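PDB 3CCY: putative TetR-family transcriptional regulator from Bordetella parapertussis 12822, which probably binds operator DNA through a helix-turn-helix domain and represses transcription, as many members of the TetR family do. Local coordinates for residues Ser72-Cys77 with Ile135-Asp140; Thr114-Leu119 with Lys125-Lys130; His53-Lys58 with Leu62-Thr67; Asp17-Arg22 with Gly38-Ala43. All coordinates share one frame; numbering follows the deposited sequence. Where two conformers were deposited one is given.

Interaction 1: residues Ser72-Cys77 with Ile135-Asp140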
loop_
_atom_site.group_PDB
_atom_site.type_symbol
_atom_site.label_atom_id
_atom_site.label_comp_id
_atom_site.label_asym_id
_atom_site.label_seq_id
_atom_site.Cartn_x
_atom_site.Cartn_y
_atom_site.Cartn_z
ATOM N N SER A 72 -18.662 8.111 5.108
ATOM C CA SER A 72 -18.188 9.423 5.582
ATOM C C SER A 72 -17.236 10.092 4.585
ATOM O O SER A 72 -17.362 11.292 4.284
ATOM C CB SER A 72 -17.500 9.267 6.927
ATOM O OG SER A 72 -17.669 10.426 7.711
ATOM N N LEU A 73 -16.285 9.313 4.074
ATOM C CA LEU A 73 -15.316 9.810 3.137
ATOM C C LEU A 73 -16.028 10.330 1.864
ATOM O O LEU A 73 -15.704 11.409 1.350
ATOM C CB LEU A 73 -14.337 8.684 2.809
ATOM C CG LEU A 73 -12.946 8.960 2.272
ATOM C CD1 LEU A 73 -12.326 10.268 2.773
ATOM C CD2 LEU A 73 -12.041 7.747 2.602
ATOM N N LEU A 74 -16.993 9.552 1.366
ATOM C CA LEU A 74 -17.774 9.937 0.194
ATOM C C LEU A 74 -18.551 11.234 0.400
ATOM O O LEU A 74 -18.544 12.087 -0.469
ATOM C CB LEU A 74 -18.728 8.802 -0.246
ATOM C CG LEU A 74 -18.049 7.621 -0.983
ATOM C CD1 LEU A 74 -19.037 6.464 -1.135
ATOM C CD2 LEU A 74 -17.493 8.005 -2.375
ATOM N N GLU A 75 -19.203 11.391 1.548
ATOM C CA GLU A 75 -19.985 12.594 1.792
ATOM C C GLU A 75 -19.058 13.792 1.879
ATOM O O GLU A 75 -19.332 14.811 1.262
ATOM C CB GLU A 75 -20.840 12.505 3.052
ATOM C CG GLU A 75 -22.233 13.200 2.966
ATOM C CD GLU A 75 -22.541 14.036 1.664
ATOM O OE1 GLU A 75 -22.175 15.249 1.614
ATOM O OE2 GLU A 75 -23.207 13.486 0.721
ATOM N N ARG A 76 -17.938 13.654 2.585
ATOM C CA ARG A 76 -17.046 14.788 2.745
ATOM C C ARG A 76 -16.392 15.212 1.443
ATOM O O ARG A 76 -16.223 16.408 1.215
ATOM C CB ARG A 76 -16.104 14.578 3.922
ATOM C CG ARG A 76 -16.945 14.525 5.220
ATOM C CD ARG A 76 -16.171 14.195 6.449
ATOM N NE ARG A 76 -15.248 15.268 6.790
ATOM C CZ ARG A 76 -14.206 15.119 7.594
ATOM N NH1 ARG A 76 -13.979 13.944 8.162
ATOM N NH2 ARG A 76 -13.386 16.139 7.803
ATOM N N CYS A 77 -16.073 14.237 0.588
ATOM C CA CYS A 77 -15.592 14.485 -0.779
ATOM C C CYS A 77 -16.585 15.306 -1.589
ATOM O O CYS A 77 -16.206 16.197 -2.351
ATOM C CB CYS A 77 -15.389 13.168 -1.529
ATOM S SG CYS A 77 -13.830 12.384 -1.296
ATOM N N ILE A 135 -12.540 6.686 -5.889
ATOM C CA ILE A 135 -11.563 6.733 -6.956
ATOM C C ILE A 135 -12.046 7.619 -8.134
ATOM O O ILE A 135 -11.275 8.435 -8.665
ATOM C CB ILE A 135 -11.240 5.300 -7.411
ATOM C CG1 ILE A 135 -10.565 4.551 -6.257
ATOM C CG2 ILE A 135 -10.375 5.276 -8.713
ATOM C CD1 ILE A 135 -10.247 3.137 -6.528
ATOM N N ALA A 136 -13.314 7.448 -8.520
ATOM C CA ALA A 136 -13.911 8.197 -9.636
ATOM C C ALA A 136 -13.845 9.707 -9.354
ATOM O O ALA A 136 -13.497 10.499 -10.238
ATOM C CB ALA A 136 -15.356 7.754 -9.902
ATOM N N TYR A 137 -14.134 10.100 -8.127
ATOM C CA TYR A 137 -14.056 11.509 -7.767
ATOM C C TYR A 137 -12.649 12.066 -8.048
ATOM O O TYR A 137 -12.504 13.168 -8.561
ATOM C CB TYR A 137 -14.414 11.743 -6.294
ATOM C CG TYR A 137 -15.890 11.649 -5.970
ATOM C CD1 TYR A 137 -16.843 12.054 -6.883
ATOM C CD2 TYR A 137 -16.333 11.196 -4.708
ATOM C CE1 TYR A 137 -18.200 11.996 -6.598
ATOM C CE2 TYR A 137 -17.728 11.139 -4.397
ATOM C CZ TYR A 137 -18.637 11.538 -5.362
ATOM O OH TYR A 137 -20.002 11.482 -5.147
ATOM N N VAL A 138 -11.619 11.310 -7.683
ATOM C CA VAL A 138 -10.244 11.773 -7.832
ATOM C C VAL A 138 -9.853 11.783 -9.328
ATOM O O VAL A 138 -9.232 12.734 -9.808
ATOM C CB VAL A 138 -9.270 10.868 -7.049
ATOM C CG1 VAL A 138 -7.776 11.223 -7.411
ATOM C CG2 VAL A 138 -9.545 11.045 -5.519
ATOM N N ARG A 139 -10.214 10.717 -10.029
ATOM C CA ARG A 139 -9.918 10.602 -11.459
ATOM C C ARG A 139 -10.505 11.777 -12.212
ATOM O O ARG A 139 -9.797 12.424 -13.003
ATOM C CB ARG A 139 -10.472 9.320 -12.055
ATOM C CG ARG A 139 -10.034 9.105 -13.527
ATOM C CD ARG A 139 -11.055 8.295 -14.311
ATOM N NE ARG A 139 -12.129 9.131 -14.853
ATOM C CZ ARG A 139 -12.436 9.230 -16.142
ATOM N NH1 ARG A 139 -11.765 8.539 -17.069
ATOM N NH2 ARG A 139 -13.419 10.030 -16.507
ATOM N N ASP A 140 -11.787 12.029 -11.967
ATOM C CA ASP A 140 -12.515 13.091 -12.641
ATOM C C ASP A 140 -11.904 14.449 -12.280
ATOM O O ASP A 140 -11.806 15.315 -13.141
ATOM C CB ASP A 140 -14.000 13.055 -12.311
ATOM C CG ASP A 140 -14.729 11.843 -12.917
ATOM O OD1 ASP A 140 -14.114 11.043 -13.637
ATOM O OD2 ASP A 140 -15.955 11.708 -12.671
#
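The ring of Tyr137 is the flat group of this contact, and Leu74 and Cys77 both meet it obliquely along its CD2-CE2 side. Leu74 touches with its CD2 methyl, 3.7 Å from Tyr137 CE2. Cys77 CB sits 3.9 Å from Tyr137 CD2. The side chains of Leu74 and Tyr137 cross at about a right angle. Tyr137 turns CG away from its own carbonyl carbon (chi1 -75°), and the ring reaches helix 58-81. The nearest CA atoms, those of Cys77 and Tyr137, are 7.7 Å apart. The contact is apolar and mostly buried. The phenol oxygen of Tyr137 is nevertheless served, by a hydrogen bond with Arg78 NE one residue past the segment. The ring therefore packs through its carbons and is held at its OH by the same helix. This joins helix 58-81, which comes from the N-terminal part, to helix 122-145 of the C-terminal domain. Helix 87-115 packs on the former through Phe98, which touches Leu73 and Cys77. Helix 153-168 packs on the latter, with Phe163 and Phe164 against Val138.

Interaction 2: residues Thr114-Leu119 with Lys125-Lys130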
loop_
_atom_site.group_PDB
_atom_site.type_symbol
_atom_site.label_atom_id
_atom_site.label_comp_id
_atom_site.label_asym_id
_atom_site.label_seq_id
_atom_site.Cartn_x
_atom_site.Cartn_y
_atom_site.Cartn_z
ATOM N N THR A 114 -6.994 -2.393 4.130
ATOM C CA THR A 114 -6.305 -3.641 4.502
ATOM C C THR A 114 -7.188 -4.879 4.705
ATOM O O THR A 114 -6.716 -6.005 4.533
ATOM C CB THR A 114 -5.415 -3.401 5.775
ATOM O OG1 THR A 114 -4.120 -2.928 5.377
ATOM C CG2 THR A 114 -5.262 -4.662 6.646
ATOM N N CYS A 115 -8.453 -4.676 5.080
ATOM C CA CYS A 115 -9.279 -5.775 5.626
ATOM C C CYS A 115 -10.518 -6.162 4.816
ATOM O O CYS A 115 -11.262 -7.062 5.212
ATOM C CB CYS A 115 -9.702 -5.452 7.057
ATOM S SG CYS A 115 -8.468 -5.795 8.309
ATOM N N LEU A 116 -10.740 -5.480 3.697
ATOM C CA LEU A 116 -11.910 -5.723 2.862
ATOM C C LEU A 116 -12.155 -7.203 2.490
ATOM O O LEU A 116 -13.306 -7.627 2.377
ATOM C CB LEU A 116 -11.850 -4.836 1.611
ATOM C CG LEU A 116 -13.106 -4.736 0.746
ATOM C CD1 LEU A 116 -14.320 -4.338 1.570
ATOM C CD2 LEU A 116 -12.887 -3.748 -0.369
ATOM N N ASP A 117 -11.086 -7.986 2.324
ATOM C CA ASP A 117 -11.225 -9.387 1.891
ATOM C C ASP A 117 -11.816 -10.308 2.956
ATOM O O ASP A 117 -12.398 -11.350 2.631
ATOM C CB ASP A 117 -9.904 -9.959 1.343
ATOM C CG ASP A 117 -8.738 -9.801 2.309
ATOM O OD1 ASP A 117 -8.470 -8.653 2.747
ATOM O OD2 ASP A 117 -8.072 -10.823 2.604
ATOM N N ALA A 118 -11.680 -9.916 4.222
ATOM C CA ALA A 118 -12.194 -10.713 5.335
ATOM C C ALA A 118 -13.714 -10.882 5.282
ATOM O O ALA A 118 -14.275 -11.737 5.962
ATOM C CB ALA A 118 -11.766 -10.103 6.656
ATOM N N LEU A 119 -14.367 -10.064 4.459
ATOM C CA LEU A 119 -15.820 -10.104 4.288
ATOM C C LEU A 119 -16.263 -11.171 3.268
ATOM O O LEU A 119 -15.422 -11.676 2.517
ATOM C CB LEU A 119 -16.331 -8.715 3.886
ATOM C CG LEU A 119 -16.275 -7.666 5.000
ATOM C CD1 LEU A 119 -16.759 -6.327 4.500
ATOM C CD2 LEU A 119 -17.088 -8.119 6.225
ATOM N N LYS A 125 -18.528 -6.466 -2.289
ATOM C CA LYS A 125 -18.733 -5.788 -3.563
ATOM C C LYS A 125 -19.562 -4.515 -3.465
ATOM O O LYS A 125 -19.400 -3.612 -4.287
ATOM C CB LYS A 125 -19.316 -6.745 -4.600
ATOM C CG LYS A 125 -18.288 -7.740 -5.138
ATOM C CD LYS A 125 -18.936 -8.759 -6.057
ATOM C CE LYS A 125 -17.890 -9.666 -6.710
ATOM N NZ LYS A 125 -18.568 -10.791 -7.411
ATOM N N ALA A 126 -20.458 -4.450 -2.481
ATOM C CA ALA A 126 -21.107 -3.189 -2.131
ATOM C C ALA A 126 -20.063 -2.155 -1.680
ATOM O O ALA A 126 -20.143 -0.986 -2.055
ATOM C CB ALA A 126 -22.147 -3.403 -1.050
ATOM N N LEU A 127 -19.088 -2.598 -0.884
ATOM C CA LEU A 127 -18.008 -1.721 -0.401
ATOM C C LEU A 127 -16.979 -1.438 -1.478
ATOM O O LEU A 127 -16.474 -0.332 -1.561
ATOM C CB LEU A 127 -17.337 -2.287 0.857
ATOM C CG LEU A 127 -18.211 -2.220 2.117
ATOM C CD1 LEU A 127 -17.781 -3.261 3.124
ATOM C CD2 LEU A 127 -18.159 -0.822 2.726
ATOM N N ILE A 128 -16.679 -2.437 -2.311
ATOM C CA ILE A 128 -15.811 -2.215 -3.467
ATOM C C ILE A 128 -16.454 -1.167 -4.395
ATOM O O ILE A 128 -15.749 -0.356 -5.000
ATOM C CB ILE A 128 -15.531 -3.526 -4.266
ATOM C CG1 ILE A 128 -14.555 -4.415 -3.481
ATOM C CG2 ILE A 128 -14.870 -3.203 -5.630
ATOM C CD1 ILE A 128 -14.490 -5.877 -3.970
ATOM N N ALA A 129 -17.780 -1.206 -4.515
ATOM C CA ALA A 129 -18.476 -0.223 -5.331
ATOM C C ALA A 129 -18.291 1.204 -4.785
ATOM O O ALA A 129 -18.145 2.149 -5.554
ATOM C CB ALA A 129 -19.937 -0.558 -5.446
ATOM N N LYS A 130 -18.323 1.355 -3.462
ATOM C CA LYS A 130 -18.116 2.657 -2.829
ATOM C C LYS A 130 -16.691 3.164 -2.988
ATOM O O LYS A 130 -16.480 4.353 -3.156
ATOM C CB LYS A 130 -18.552 2.626 -1.377
ATOM C CG LYS A 130 -20.086 2.593 -1.252
ATOM C CD LYS A 130 -20.529 2.377 0.183
ATOM C CE LYS A 130 -22.055 2.293 0.303
ATOM N NZ LYS A 130 -22.634 3.647 0.469
#
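Helix 87-115, a short turn and helix 122-145 form an alpha-helical hairpin in the tetracyclin repressor-like C-terminal domain, and here Leu116 and Leu119 of the turn pack against Leu127 and Ile128 of the second helix. Leu116 uses both of its methyls. Leu116 CD1 rests 3.7 Å from Leu127 CB, while Leu116 CD2 lies 3.6 Å from Ile128 CG1. The leucine fork thus straddles two consecutive residues of the helix. Its CG is turned opposite the backbone N (chi1 -168°), which carries the fork across to helix 122-145. Leu119 meets Leu127 methyl to methyl, CD1 to CD1 at 3.5 Å, and these two side chains cross at about a right angle. Leu127 CD1 also lies 3.9 Å from Leu116 CD1, so Leu127 is touched by both leucines of the turn. The backbone of residues 116-118 runs as a short 3-10 segment. That turn puts Leu116 and Leu119, three residues apart, on the side facing helix 122-145. Leu127 also touches Thr67 and Val70 of helix 58-81, and Ala118 touches Leu62 of that helix. Asp117 O accepts a hydrogen bond from Arg124 NH1. Leucine and isoleucine side chains thus close the connection between two successive helices of the all-helical C-terminal domain of a TetR-type regulator.

Interaction 3: residues His53-Lys58 with Leu62-Thr67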
loop_
_atom_site.group_PDB
_atom_site.type_symbol
_atom_site.label_atom_id
_atom_site.label_comp_id
_atom_site.label_asym_id
_atom_site.label_seq_id
_atom_site.Cartn_x
_atom_site.Cartn_y
_atom_site.Cartn_z
ATOM N N HIS A 53 -25.399 -8.212 21.654
ATOM C CA HIS A 53 -26.495 -7.268 21.889
ATOM C C HIS A 53 -26.485 -6.174 20.816
ATOM O O HIS A 53 -27.514 -5.550 20.547
ATOM C CB HIS A 53 -26.366 -6.654 23.292
ATOM C CG HIS A 53 -27.595 -5.936 23.768
ATOM N ND1 HIS A 53 -28.562 -6.545 24.547
ATOM C CD2 HIS A 53 -28.001 -4.653 23.602
ATOM C CE1 HIS A 53 -29.516 -5.673 24.823
ATOM N NE2 HIS A 53 -29.198 -4.516 24.264
ATOM N N TYR A 54 -25.323 -5.968 20.193
ATOM C CA TYR A 54 -25.151 -4.927 19.176
ATOM C C TYR A 54 -24.748 -5.475 17.812
ATOM O O TYR A 54 -25.044 -4.855 16.787
ATOM C CB TYR A 54 -24.131 -3.882 19.645
ATOM C CG TYR A 54 -24.349 -3.419 21.066
ATOM C CD1 TYR A 54 -25.278 -2.416 21.364
ATOM C CD2 TYR A 54 -23.638 -3.991 22.118
ATOM C CE1 TYR A 54 -25.483 -1.994 22.675
ATOM C CE2 TYR A 54 -23.838 -3.579 23.433
ATOM C CZ TYR A 54 -24.761 -2.582 23.704
ATOM O OH TYR A 54 -24.955 -2.180 25.010
ATOM N N PHE A 55 -24.075 -6.625 17.801
ATOM C CA PHE A 55 -23.553 -7.215 16.560
ATOM C C PHE A 55 -23.783 -8.720 16.469
ATOM O O PHE A 55 -23.642 -9.440 17.462
ATOM C CB PHE A 55 -22.055 -6.939 16.418
ATOM C CG PHE A 55 -21.706 -5.480 16.330
ATOM C CD1 PHE A 55 -21.167 -4.817 17.428
ATOM C CD2 PHE A 55 -21.896 -4.772 15.140
ATOM C CE1 PHE A 55 -20.832 -3.464 17.352
ATOM C CE2 PHE A 55 -21.570 -3.425 15.055
ATOM C CZ PHE A 55 -21.036 -2.770 16.162
ATOM N N ASP A 56 -24.103 -9.194 15.265
ATOM C CA ASP A 56 -24.401 -10.619 15.050
ATOM C C ASP A 56 -23.152 -11.463 14.800
ATOM O O ASP A 56 -23.174 -12.683 14.950
ATOM C CB ASP A 56 -25.375 -10.802 13.879
ATOM C CG ASP A 56 -26.742 -10.186 14.139
ATOM O OD1 ASP A 56 -27.369 -9.741 13.146
ATOM O OD2 ASP A 56 -27.190 -10.147 15.314
ATOM N N SER A 57 -22.066 -10.811 14.413
ATOM C CA SER A 57 -20.863 -11.518 14.016
ATOM C C SER A 57 -19.648 -10.600 14.105
ATOM O O SER A 57 -19.779 -9.381 14.230
ATOM C CB SER A 57 -21.034 -12.063 12.588
ATOM O OG SER A 57 -19.817 -12.571 12.055
ATOM N N LYS A 58 -18.471 -11.214 14.055
ATOM C CA LYS A 58 -17.208 -10.525 13.885
ATOM C C LYS A 58 -17.229 -9.782 12.539
ATOM O O LYS A 58 -16.730 -8.656 12.432
ATOM C CB LYS A 58 -16.086 -11.563 13.939
ATOM C CG LYS A 58 -14.671 -11.040 14.041
ATOM C CD LYS A 58 -13.700 -12.222 13.978
ATOM C CE LYS A 58 -12.348 -11.794 13.423
ATOM N NZ LYS A 58 -11.389 -12.929 13.172
ATOM N N LEU A 62 -16.897 -5.683 11.479
ATOM C CA LEU A 62 -16.085 -5.218 10.365
ATOM C C LEU A 62 -16.903 -4.496 9.290
ATOM O O LEU A 62 -16.514 -3.420 8.836
ATOM C CB LEU A 62 -15.266 -6.366 9.741
ATOM C CG LEU A 62 -14.366 -6.051 8.533
ATOM C CD1 LEU A 62 -13.275 -5.035 8.854
ATOM C CD2 LEU A 62 -13.731 -7.284 7.945
ATOM N N ARG A 63 -18.021 -5.088 8.883
ATOM C CA ARG A 63 -18.826 -4.535 7.802
ATOM C C ARG A 63 -19.312 -3.140 8.180
ATOM O O ARG A 63 -19.216 -2.215 7.376
ATOM C CB ARG A 63 -19.994 -5.469 7.435
ATOM C CG ARG A 63 -20.876 -4.965 6.279
ATOM C CD ARG A 63 -22.121 -5.829 6.068
ATOM N NE ARG A 63 -23.003 -5.873 7.239
ATOM C CZ ARG A 63 -23.280 -6.968 7.958
ATOM N NH1 ARG A 63 -24.104 -6.885 8.996
ATOM N NH2 ARG A 63 -22.745 -8.148 7.652
ATOM N N ASP A 64 -19.791 -2.996 9.414
ATOM C CA ASP A 64 -20.258 -1.705 9.924
ATOM C C ASP A 64 -19.173 -0.617 9.951
ATOM O O ASP A 64 -19.388 0.484 9.423
ATOM C CB ASP A 64 -20.938 -1.885 11.292
ATOM C CG ASP A 64 -21.424 -0.575 11.895
ATOM O OD1 ASP A 64 -22.653 -0.363 11.926
ATOM O OD2 ASP A 64 -20.584 0.237 12.352
HETATM N N MSE A 65 -17.998 -0.903 10.509
HETATM C CA MSE A 65 -16.952 0.140 10.556
HETATM C C MSE A 65 -16.426 0.538 9.175
HETATM O O MSE A 65 -16.017 1.682 8.966
HETATM C CB MSE A 65 -15.779 -0.254 11.463
HETATM C CG MSE A 65 -14.743 -1.107 10.788
HETATM SE SE MSE A 65 -13.232 -1.599 11.887
HETATM C CE MSE A 65 -14.120 -2.348 13.418
ATOM N N LEU A 66 -16.411 -0.410 8.249
ATOM C CA LEU A 66 -15.996 -0.124 6.897
ATOM C C LEU A 66 -17.051 0.707 6.178
ATOM O O LEU A 66 -16.734 1.628 5.445
ATOM C CB LEU A 66 -15.718 -1.425 6.151
ATOM C CG LEU A 66 -14.475 -2.189 6.635
ATOM C CD1 LEU A 66 -14.040 -3.226 5.611
ATOM C CD2 LEU A 66 -13.319 -1.225 6.932
ATOM N N THR A 67 -18.309 0.375 6.417
ATOM C CA THR A 67 -19.414 1.058 5.749
ATOM C C THR A 67 -19.512 2.518 6.195
ATOM O O THR A 67 -19.613 3.431 5.364
ATOM C CB THR A 67 -20.747 0.317 5.984
ATOM O OG1 THR A 67 -20.664 -0.989 5.399
ATOM C CG2 THR A 67 -21.907 1.052 5.357
#
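Phe55 and Asp64 meet with different chi1 torsions. Phe55 swings CG away from its carbonyl carbon (chi1 -62°), and the ring reaches toward helix 58-81. The backbone of Asp64 directs CB toward the loop, where it meets the edge of the phenyl ring, near the ring plane, at 4.1 Å from Phe55 CE2. The chi1 of Asp64 (179°) sets only where the carboxylate goes. Ring and carboxylate planes stand 78° apart. The touch is made by the carbon of the aspartate. Its OD1 has a long, weak ion pair with Arg16, on helix 15-29. Ile20 of that helix touches both Phe55 and Asp64.

Residues 53-55 belong to the predicted helix-turn-helix motif, so this contact ties the end of the predicted DNA-binding motif to helix 58-81. Ser57 is the N-cap of that helix, with OG bonded to Glu59 N. The first turn closes with the bond from Leu62 N to Lys58 O, 3.1 Å and fairly straight. Leu62 CB lies 3.8 Å from the same carbonyl oxygen. The CB of Lys58 points away from residues 62-67; its NZ hydrogen-bonds to Tyr32 O, and the side chain makes a cation-pi contact with the Tyr32 ring. Further along, Arg63 O accepts two bonds from Thr67. Thr67 OG1 approaches at 2.7 Å from one face of the carbonyl plane, and Thr67 N comes from the other.

Interaction 4: residues Asp17-Arg22 with Gly38-Ala43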
loop_
_atom_site.group_PDB
_atom_site.type_symbol
_atom_site.label_atom_id
_atom_site.label_comp_id
_atom_site.label_asym_id
_atom_site.label_seq_id
_atom_site.Cartn_x
_atom_site.Cartn_y
_atom_site.Cartn_z
ATOM N N ASP A 17 -20.117 2.175 19.754
ATOM C CA ASP A 17 -18.925 2.767 19.151
ATOM C C ASP A 17 -17.640 2.402 19.881
ATOM O O ASP A 17 -16.564 2.489 19.300
ATOM C CB ASP A 17 -19.049 4.293 19.075
ATOM C CG ASP A 17 -20.493 4.768 19.100
ATOM O OD1 ASP A 17 -21.309 4.299 18.262
ATOM O OD2 ASP A 17 -20.807 5.612 19.974
ATOM N N THR A 18 -17.747 2.011 21.146
ATOM C CA THR A 18 -16.584 1.537 21.893
ATOM C C THR A 18 -16.108 0.208 21.306
ATOM O O THR A 18 -14.913 0.012 21.090
ATOM C CB THR A 18 -16.886 1.379 23.398
ATOM O OG1 THR A 18 -17.632 2.513 23.855
ATOM C CG2 THR A 18 -15.592 1.257 24.205
ATOM N N ILE A 19 -17.057 -0.693 21.046
ATOM C CA ILE A 19 -16.778 -1.969 20.386
ATOM C C ILE A 19 -16.099 -1.705 19.043
ATOM O O ILE A 19 -15.005 -2.205 18.793
ATOM C CB ILE A 19 -18.072 -2.812 20.195
ATOM C CG1 ILE A 19 -18.740 -3.077 21.550
ATOM C CG2 ILE A 19 -17.764 -4.131 19.481
ATOM C CD1 ILE A 19 -20.238 -3.203 21.474
ATOM N N ILE A 20 -16.748 -0.893 18.211
ATOM C CA ILE A 20 -16.219 -0.485 16.913
ATOM C C ILE A 20 -14.827 0.139 17.041
ATOM O O ILE A 20 -13.918 -0.223 16.296
ATOM C CB ILE A 20 -17.191 0.494 16.182
ATOM C CG1 ILE A 20 -18.488 -0.219 15.783
ATOM C CG2 ILE A 20 -16.530 1.116 14.951
ATOM C CD1 ILE A 20 -18.337 -1.161 14.588
ATOM N N GLU A 21 -14.677 1.063 17.995
ATOM C CA GLU A 21 -13.418 1.769 18.257
ATOM C C GLU A 21 -12.312 0.793 18.655
ATOM O O GLU A 21 -11.196 0.855 18.130
ATOM C CB GLU A 21 -13.620 2.806 19.376
ATOM C CG GLU A 21 -12.526 3.891 19.495
ATOM C CD GLU A 21 -12.858 4.977 20.546
ATOM O OE1 GLU A 21 -12.315 6.106 20.422
ATOM O OE2 GLU A 21 -13.654 4.709 21.487
ATOM N N ARG A 22 -12.639 -0.113 19.576
ATOM C CA ARG A 22 -11.660 -1.043 20.132
ATOM C C ARG A 22 -11.293 -2.154 19.131
ATOM O O ARG A 22 -10.124 -2.546 19.036
ATOM C CB ARG A 22 -12.150 -1.605 21.479
ATOM C CG ARG A 22 -11.125 -1.480 22.601
ATOM C CD ARG A 22 -11.293 -0.195 23.421
ATOM N NE ARG A 22 -11.936 -0.456 24.716
ATOM C CZ ARG A 22 -12.201 0.465 25.645
ATOM N NH1 ARG A 22 -11.888 1.743 25.446
ATOM N NH2 ARG A 22 -12.788 0.106 26.777
ATOM N N GLY A 38 -13.640 -12.901 21.383
ATOM C CA GLY A 38 -13.218 -12.926 22.782
ATOM C C GLY A 38 -12.253 -11.798 23.102
ATOM O O GLY A 38 -12.397 -11.128 24.130
ATOM N N ASP A 39 -11.271 -11.599 22.221
ATOM C CA ASP A 39 -10.318 -10.480 22.310
ATOM C C ASP A 39 -11.026 -9.123 22.433
ATOM O O ASP A 39 -10.653 -8.292 23.267
ATOM C CB ASP A 39 -9.404 -10.459 21.076
ATOM C CG ASP A 39 -8.426 -11.622 21.036
ATOM O OD1 ASP A 39 -8.061 -12.143 22.109
ATOM O OD2 ASP A 39 -8.003 -12.004 19.922
ATOM N N ILE A 40 -12.048 -8.911 21.595
ATOM C CA ILE A 40 -12.872 -7.695 21.633
ATOM C C ILE A 40 -13.664 -7.590 22.948
ATOM O O ILE A 40 -13.655 -6.445 23.535
ATOM C CB ILE A 40 -13.806 -7.625 20.397
ATOM C CG1 ILE A 40 -12.973 -7.618 19.077
ATOM C CG2 ILE A 40 -14.746 -6.354 20.467
ATOM C CD1 ILE A 40 -13.810 -8.213 17.878
ATOM N N ALA A 41 -14.302 -8.715 23.350
ATOM C CA ALA A 41 -15.113 -8.711 24.549
ATOM C C ALA A 41 -14.343 -8.134 25.730
ATOM O O ALA A 41 -14.846 -7.231 26.437
ATOM C CB ALA A 41 -15.643 -10.139 24.829
ATOM N N ARG A 42 -13.081 -8.619 25.885
ATOM C CA ARG A 42 -12.227 -8.227 27.002
ATOM C C ARG A 42 -11.424 -6.936 26.769
ATOM O O ARG A 42 -10.826 -6.408 27.707
ATOM C CB ARG A 42 -11.308 -9.382 27.399
ATOM C CG ARG A 42 -12.037 -10.585 28.042
ATOM C CD ARG A 42 -11.180 -11.850 27.989
ATOM N NE ARG A 42 -10.609 -12.073 26.653
ATOM C CZ ARG A 42 -9.387 -11.694 26.268
ATOM N NH1 ARG A 42 -8.570 -11.075 27.116
ATOM N NH2 ARG A 42 -8.975 -11.940 25.029
ATOM N N ALA A 43 -11.413 -6.421 25.536
ATOM C CA ALA A 43 -10.812 -5.110 25.283
ATOM C C ALA A 43 -11.751 -3.993 25.739
ATOM O O ALA A 43 -11.299 -2.918 26.146
ATOM C CB ALA A 43 -10.442 -4.937 23.816
#
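Arg22 and Ala43 make the polar part of this contact. Arg22 NE donates to Ala43 O at 2.9 Å. The bond is bent, with an angle of 132° at the hydrogen. The donor stands above the carbonyl plane, 50° out of it, and the oxygen in turn lies off the guanidinium plane. The arginine chain is bent at chi2 and chi3, which folds the guanidinium back beside its own helix. Thr18 CG2 then lies 3.8 Å above the guanidinium plane, over its centre. One face of the charged group is thus packed on a methyl of helix 15-29 while NE reaches across to helix 37-43.

The apolar contacts are two. Arg22 CG lies 3.7 Å from Ala43 CB, so the arginine packs with its aliphatic stem as well as bonding with NE. Ile19 and Ile40 meet through their CG2 methyls at 3.9 Å, their side chains crossing at about a right angle.

Within residues 38-43, a salt bridge from Arg42 NH2 to Asp39 OD1, 3.1 Å long, has the carboxylate oxygen at the guanidinium edge. Asp39 OD2 also accepts from Ser36 N, ahead of the helix.

Helix 37-43 opens the predicted helix-turn-helix motif and leans here on helix 15-29, where Met26 also touches Ile40 and Ala43. On another side of helix 15-29, Ile20 packs against Val61, Asp64 and Met65 of helix 58-81.

Overall arrangement
Interactions 4 and 3 lie in the putative DNA-binding part; interactions 1 and 2 involve the C-terminal domain. Interactions 3 and 4, with centres 11 Å apart, touch where Ile20 CD1 lies 3.5 Å from Phe55 CZ. Interaction 3 touches interaction 2, Leu62 CD2 lying 3.7 Å from Ala118 CB, which joins the N-terminal part to the C-terminal domain. Interactions 1 and 2 both use helix 122-145 and touch at Leu74 CD2 and Lys130 O, 3.9 Å apart. Helix 58-81 runs through interactions 1 and 3, linking the two ends. Interactions 1 and 4 lie on opposite sides of the chain's centre, about 30 Å between centres. Such a path is consistent with coupling between the domains, as in other TetR regulators.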